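Local coordinates for regulatory protein LEU3 (PDB 2ER8) that regulates transcription of leucine-specific genes in yeast, here seen as its zinc-cluster DNA-binding domain holding a CGG-containing DNA duplex, at residues E[9-14]-E[42-47]. Numbering follows the deposited sequence.
With ZN (zinc ion), chain J; nucleotides of chain B; nucleotides of chain A.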
ATOM      1  N   CYS E   9     -15.510  -5.676  -1.757  1.00 49.87           N
ATOM      2  CA  CYS E   9     -14.761  -4.902  -0.784  1.00 47.02           C
ATOM      3  C   CYS E   9     -13.436  -4.446  -1.329  1.00 46.58           C
ATOM      4  O   CYS E   9     -12.999  -3.340  -1.045  1.00 44.07           O
ATOM      5  CB  CYS E   9     -14.586  -5.689   0.473  1.00 47.97           C
ATOM      6  SG  CYS E   9     -16.179  -5.691   1.206  1.00 49.00           S
ATOM      7  N   ARG E  10     -12.804  -5.274  -2.152  1.00 43.67           N
ATOM      8  CA  ARG E  10     -11.536  -4.884  -2.800  1.00 42.47           C
ATOM      9  C   ARG E  10     -11.732  -3.729  -3.762  1.00 41.54           C
ATOM     10  O   ARG E  10     -10.930  -2.813  -3.820  1.00 41.81           O
ATOM     11  CB  ARG E  10     -10.941  -6.025  -3.594  1.00 47.12           C
ATOM     12  CG  ARG E  10     -10.165  -6.966  -2.746  1.00 51.13           C
ATOM     13  CD  ARG E  10      -9.403  -7.921  -3.589  1.00 53.56           C
ATOM     14  NE  ARG E  10      -8.529  -8.714  -2.744  1.00 55.79           N
ATOM     15  CZ  ARG E  10      -7.824  -9.737  -3.194  1.00 55.75           C
ATOM     16  NH1 ARG E  10      -7.911 -10.061  -4.480  1.00 54.91           N
ATOM     17  NH2 ARG E  10      -7.057 -10.431  -2.367  1.00 56.23           N
ATOM     18  N   GLN E  11     -12.787  -3.815  -4.553  1.00 43.70           N
ATOM     19  CA  GLN E  11     -13.146  -2.772  -5.495  1.00 44.11           C
ATOM     20  C   GLN E  11     -13.381  -1.457  -4.745  1.00 44.65           C
ATOM     21  O   GLN E  11     -12.993  -0.370  -5.216  1.00 45.08           O
ATOM     22  CB  GLN E  11     -14.415  -3.180  -6.233  1.00 43.63           C
ATOM     23  CG  GLN E  11     -14.987  -2.078  -7.122  1.00 43.92           C
ATOM     24  CD  GLN E  11     -14.031  -1.630  -8.200  1.00 44.66           C
ATOM     25  OE1 GLN E  11     -13.304  -2.464  -8.766  1.00 44.81           O
ATOM     26  NE2 GLN E  11     -14.033  -0.308  -8.516  1.00 44.42           N
ATOM     27  N   GLN E  12     -14.008  -1.555  -3.574  1.00 42.90           N
ATOM     28  CA  GLN E  12     -14.279  -0.349  -2.785  1.00 42.56           C
ATOM     29  C   GLN E  12     -13.236  -0.078  -1.656  1.00 41.92           C
ATOM     30  O   GLN E  12     -13.408   0.822  -0.821  1.00 41.07           O
ATOM     31  CB  GLN E  12     -15.702  -0.400  -2.207  1.00 44.67           C
ATOM     32  CG  GLN E  12     -16.771  -0.700  -3.204  1.00 47.96           C
ATOM     33  CD  GLN E  12     -16.771   0.241  -4.359  1.00 51.33           C
ATOM     34  OE1 GLN E  12     -16.396   1.387  -4.211  1.00 54.78           O
ATOM     35  NE2 GLN E  12     -17.233  -0.222  -5.518  1.00 53.08           N
ATOM     36  N   LYS E  13     -12.146  -0.842  -1.654  1.00 43.73           N
ATOM     37  CA  LYS E  13     -11.108  -0.684  -0.643  1.00 42.87           C
ATOM     38  C   LYS E  13     -11.757  -0.547   0.721  1.00 42.88           C
ATOM     39  O   LYS E  13     -11.301   0.227   1.558  1.00 45.37           O
ATOM     40  CB  LYS E  13     -10.251   0.548  -0.925  1.00 39.34           C
ATOM     41  CG  LYS E  13      -9.278   0.384  -2.045  1.00 38.06           C
ATOM     42  CD  LYS E  13      -8.377   1.603  -2.144  1.00 35.97           C
ATOM     43  CE  LYS E  13      -7.271   1.376  -3.125  1.00 35.06           C
ATOM     44  NZ  LYS E  13      -6.265   2.488  -3.161  1.00 36.79           N
ATOM     45  N   SER E  14     -12.831  -1.298   0.941  1.00 41.94           N
ATOM     46  CA  SER E  14     -13.542  -1.266   2.222  1.00 43.31           C
ATOM     47  C   SER E  14     -13.229  -2.499   3.104  1.00 47.28           C
ATOM     48  O   SER E  14     -12.872  -3.592   2.591  1.00 47.90           O
ATOM     49  CB  SER E  14     -15.061  -1.171   1.974  1.00 41.59           C
ATOM     50  OG  SER E  14     -15.565  -2.352   1.380  1.00 37.76           O
ATOM     51  N   PHE E  42      -8.184 -11.396  -8.110  1.00 60.63           N
ATOM     52  CA  PHE E  42      -8.930 -10.164  -8.443  1.00 62.79           C
ATOM     53  C   PHE E  42      -8.217  -8.884  -8.113  1.00 67.54           C
ATOM     54  O   PHE E  42      -7.731  -8.708  -6.998  1.00 64.84           O
ATOM     55  CB  PHE E  42     -10.302 -10.127  -7.734  1.00 57.09           C
ATOM     56  CG  PHE E  42     -11.060  -8.820  -7.916  1.00 54.56           C
ATOM     57  CD1 PHE E  42     -11.652  -8.503  -9.139  1.00 52.41           C
ATOM     58  CD2 PHE E  42     -11.143  -7.893  -6.879  1.00 53.17           C
ATOM     59  CE1 PHE E  42     -12.302  -7.292  -9.338  1.00 50.60           C
ATOM     60  CE2 PHE E  42     -11.797  -6.667  -7.071  1.00 52.03           C
ATOM     61  CZ  PHE E  42     -12.376  -6.373  -8.306  1.00 51.10           C
ATOM     62  N   ARG E  43      -8.173  -7.991  -9.095  1.00 70.59           N
ATOM     63  CA  ARG E  43      -7.565  -6.686  -8.917  1.00 73.08           C
ATOM     64  C   ARG E  43      -8.642  -5.603  -9.129  1.00 71.13           C
ATOM     65  O   ARG E  43      -9.485  -5.694 -10.027  1.00 67.18           O
ATOM     66  CB  ARG E  43      -6.402  -6.502  -9.897  1.00 92.96           C
ATOM     67  CG  ARG E  43      -5.037  -7.041  -9.428  1.00112.85           C
ATOM     68  CD  ARG E  43      -4.022  -6.959 -10.569  1.00124.10           C
ATOM     69  NE  ARG E  43      -4.355  -7.895 -11.652  1.00128.98           N
ATOM     70  CZ  ARG E  43      -3.826  -7.877 -12.879  1.00130.08           C
ATOM     71  NH1 ARG E  43      -2.921  -6.953 -13.200  1.00130.30           N
ATOM     72  NH2 ARG E  43      -4.198  -8.786 -13.786  1.00129.99           N
ATOM     73  N   ARG E  44      -8.616  -4.588  -8.274  1.00 72.54           N
ATOM     74  CA  ARG E  44      -9.571  -3.485  -8.326  1.00 70.92           C
ATOM     75  C   ARG E  44      -9.597  -2.899  -9.719  1.00 69.87           C
ATOM     76  O   ARG E  44      -8.891  -3.352 -10.605  1.00 72.81           O
ATOM     77  CB  ARG E  44      -9.137  -2.405  -7.330  1.00 71.22           C
ATOM     78  CG  ARG E  44     -10.200  -1.449  -6.931  1.00 74.14           C
ATOM     79  CD  ARG E  44      -9.692  -0.452  -5.949  1.00 75.57           C
ATOM     80  NE  ARG E  44      -9.541   0.844  -6.578  1.00 76.00           N
ATOM     81  CZ  ARG E  44     -10.550   1.612  -6.968  1.00 75.36           C
ATOM     82  NH1 ARG E  44     -11.800   1.233  -6.800  1.00 74.81           N
ATOM     83  NH2 ARG E  44     -10.300   2.776  -7.523  1.00 75.40           N
ATOM     84  N   THR E  45     -10.426  -1.890  -9.920  1.00 72.93           N
ATOM     85  CA  THR E  45     -10.489  -1.224 -11.213  1.00 75.23           C
ATOM     86  C   THR E  45     -10.793   0.256 -10.988  1.00 76.36           C
ATOM     87  O   THR E  45     -11.761   0.595 -10.316  1.00 78.74           O
ATOM     88  CB  THR E  45     -11.531  -1.879 -12.168  1.00 70.13           C
ATOM     89  OG1 THR E  45     -12.162  -0.859 -12.945  1.00 67.23           O
ATOM     90  CG2 THR E  45     -12.565  -2.685 -11.415  1.00 68.09           C
ATOM     91  N   TYR E  46      -9.918   1.102 -11.516  1.00 76.53           N
ATOM     92  CA  TYR E  46     -10.025   2.569 -11.339  1.00 76.96           C
ATOM     93  C   TYR E  46     -11.110   3.167 -12.259  1.00 76.00           C
ATOM     94  O   TYR E  46     -10.876   3.398 -13.448  1.00 73.16           O
ATOM     95  CB  TYR E  46      -8.640   3.216 -11.550  1.00 82.38           C
ATOM     96  CG  TYR E  46      -7.776   2.935 -10.351  1.00 87.25           C
ATOM     97  CD1 TYR E  46      -7.364   1.631 -10.090  1.00 88.84           C
ATOM     98  CD2 TYR E  46      -7.359   3.934  -9.489  1.00 89.65           C
ATOM     99  CE1 TYR E  46      -6.609   1.290  -8.976  1.00 89.21           C
ATOM    100  CE2 TYR E  46      -6.596   3.617  -8.338  1.00 90.44           C
ATOM    101  CZ  TYR E  46      -6.232   2.290  -8.076  1.00 89.84           C
ATOM    102  OH  TYR E  46      -5.521   1.969  -6.948  1.00 89.50           O
ATOM    103  N   LYS E  47     -12.277   3.435 -11.683  1.00 69.70           N
ATOM    104  CA  LYS E  47     -13.422   3.961 -12.400  1.00 66.88           C
ATOM    105  C   LYS E  47     -13.217   5.333 -13.021  1.00 67.05           C
ATOM    106  O   LYS E  47     -13.378   5.500 -14.215  1.00 62.80           O
ATOM    107  CB  LYS E  47     -14.630   4.023 -11.464  1.00 69.85           C
ATOM    108  CG  LYS E  47     -14.952   2.713 -10.770  1.00 73.55           C
ATOM    109  CD  LYS E  47     -15.225   1.588 -11.760  1.00 76.83           C
ATOM    110  CE  LYS E  47     -16.227   0.585 -11.194  1.00 77.92           C
ATOM    111  NZ  LYS E  47     -17.564   1.191 -10.969  1.00 78.41           N
TER
HETATM  112 ZN    ZN J 105     -16.348  -8.042   1.702  1.00 44.15          ZN
ATOM    113  P    DC B   3     -11.807   5.312  -8.857  1.00 50.43           P
ATOM    114  OP1  DC B   3     -11.562   6.045 -10.151  1.00 48.69           O
ATOM    115  OP2  DC B   3     -11.916   3.805  -8.883  1.00 49.42           O
ATOM    116  O5'  DC B   3     -10.607   5.735  -7.910  1.00 48.76           O
ATOM    117  C5'  DC B   3     -10.879   6.063  -6.576  1.00 49.84           C
ATOM    118  C4'  DC B   3      -9.763   6.893  -6.009  1.00 50.21           C
ATOM    119  O4'  DC B   3     -10.064   6.996  -4.610  1.00 49.78           O
ATOM    120  C3'  DC B   3      -8.405   6.224  -6.090  1.00 52.45           C
ATOM    121  O3'  DC B   3      -7.437   7.271  -5.958  1.00 58.32           O
ATOM    122  C2'  DC B   3      -8.422   5.337  -4.861  1.00 50.35           C
ATOM    123  C1'  DC B   3      -9.201   6.166  -3.867  1.00 49.11           C
ATOM    124  N1   DC B   3     -10.027   5.411  -2.915  1.00 48.62           N
ATOM    125  C2   DC B   3     -10.096   5.888  -1.595  1.00 49.16           C
ATOM    126  O2   DC B   3      -9.446   6.907  -1.284  1.00 48.64           O
ATOM    127  N3   DC B   3     -10.864   5.233  -0.700  1.00 47.73           N
ATOM    128  C4   DC B   3     -11.540   4.148  -1.067  1.00 47.41           C
ATOM    129  N4   DC B   3     -12.282   3.544  -0.124  1.00 47.11           N
ATOM    130  C5   DC B   3     -11.481   3.636  -2.413  1.00 48.04           C
ATOM    131  C6   DC B   3     -10.717   4.294  -3.295  1.00 47.35           C
ATOM    132  P    DG B   4      -5.980   7.124  -6.621  1.00 63.51           P
ATOM    133  OP1  DG B   4      -6.010   7.732  -7.980  1.00 60.73           O
ATOM    134  OP2  DG B   4      -5.484   5.732  -6.440  1.00 61.85           O
ATOM    135  O5'  DG B   4      -5.090   8.060  -5.706  1.00 65.05           O
ATOM    136  C5'  DG B   4      -5.512   9.371  -5.433  1.00 70.18           C
ATOM    137  C4'  DG B   4      -4.912   9.842  -4.132  1.00 70.82           C
ATOM    138  O4'  DG B   4      -5.528   9.143  -3.016  1.00 69.80           O
ATOM    139  C3'  DG B   4      -3.429   9.491  -4.046  1.00 72.57           C
ATOM    140  O3'  DG B   4      -2.757  10.475  -3.252  1.00 74.38           O
ATOM    141  C2'  DG B   4      -3.444   8.116  -3.396  1.00 69.85           C
ATOM    142  C1'  DG B   4      -4.607   8.234  -2.415  1.00 66.31           C
ATOM    143  N9   DG B   4      -5.325   6.983  -2.123  1.00 60.56           N
ATOM    144  C8   DG B   4      -5.641   6.006  -3.031  1.00 58.01           C
ATOM    145  N7   DG B   4      -6.305   5.010  -2.503  1.00 55.21           N
ATOM    146  C5   DG B   4      -6.428   5.342  -1.167  1.00 53.47           C
ATOM    147  C6   DG B   4      -7.050   4.632  -0.107  1.00 52.13           C
ATOM    148  O6   DG B   4      -7.627   3.561  -0.153  1.00 53.31           O
ATOM    149  N1   DG B   4      -6.948   5.302   1.095  1.00 52.07           N
ATOM    150  C2   DG B   4      -6.333   6.503   1.263  1.00 53.33           C
ATOM    151  N2   DG B   4      -6.354   6.956   2.508  1.00 51.91           N
ATOM    152  N3   DG B   4      -5.746   7.198   0.284  1.00 54.53           N
ATOM    153  C4   DG B   4      -5.829   6.558  -0.901  1.00 55.64           C
TER
ATOM    154  P    DA A   7      -6.498  -8.075   0.382  1.00 62.00           P
ATOM    155  OP1  DA A   7      -7.133  -9.402   0.348  1.00 52.40           O
ATOM    156  OP2  DA A   7      -6.861  -7.084  -0.669  1.00 55.05           O
ATOM    157  O5'  DA A   7      -6.790  -7.401   1.792  1.00 56.27           O
ATOM    158  C5'  DA A   7      -6.458  -8.077   2.972  1.00 54.55           C
ATOM    159  C4'  DA A   7      -6.549  -7.153   4.159  1.00 55.11           C
ATOM    160  O4'  DA A   7      -5.574  -6.089   4.015  1.00 55.25           O
ATOM    161  C3'  DA A   7      -7.899  -6.452   4.273  1.00 54.98           C
ATOM    162  O3'  DA A   7      -8.207  -6.213   5.658  1.00 57.11           O
ATOM    163  C2'  DA A   7      -7.680  -5.178   3.481  1.00 52.96           C
ATOM    164  C1'  DA A   7      -6.217  -4.849   3.808  1.00 51.07           C
ATOM    165  N9   DA A   7      -5.452  -4.124   2.805  1.00 47.13           N
ATOM    166  C8   DA A   7      -5.388  -4.420   1.468  1.00 45.27           C
ATOM    167  N7   DA A   7      -4.673  -3.574   0.759  1.00 44.60           N
ATOM    168  C5   DA A   7      -4.202  -2.661   1.699  1.00 43.17           C
ATOM    169  C6   DA A   7      -3.375  -1.500   1.568  1.00 42.39           C
ATOM    170  N6   DA A   7      -2.877  -1.062   0.402  1.00 41.89           N
ATOM    171  N1   DA A   7      -3.092  -0.801   2.692  1.00 43.06           N
ATOM    172  C2   DA A   7      -3.627  -1.238   3.866  1.00 43.95           C
ATOM    173  N3   DA A   7      -4.423  -2.314   4.111  1.00 44.38           N
ATOM    174  C4   DA A   7      -4.668  -2.991   2.966  1.00 44.89           C
TER
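In this Zn2Cys6 binuclear cluster domain, Arg10 and Gln11, at the end of helix 7-11, dock on Phe42, Arg44 and Thr45 of the linker that leads to helix 47-66. Arg10 CB lies 3.6 Å from Phe42 CE2, at the ring edge, and the extended chain runs past the ring with guanidinium and ring planes only 14° apart. From there Arg10 NH1 makes a weak bond to Phe42 O (2.9 Å) and also bonds Arg40 O, while Arg10 NH2 donates almost straight to OP1 of DA7 of chain A (2.9 Å). Cut back to alanine, Arg10 would probably leave that phosphate and both carbonyls without this donor, and the Phe42 rim without the chain beyond CB. Gln11, bent at chi2 (60°), swings its amide back to the linker, where NE2 donates to Thr45 O at 3.0 Å, in the amide plane. Arg44 NH1 bonds Gln11 O; its NH2 sits over the centre of the Tyr46 ring and, like Lys47 N, bonds OP2 of DC3 of chain B. The Schellman motif ending the helix places Lys13, whose NZ bonds N7 of DG4 of chain B at 2.6 Å. Base-reading helix end and phosphate-binding linker thus pack together, Arg10 and Arg44 probably offsetting phosphate charge on opposite strands.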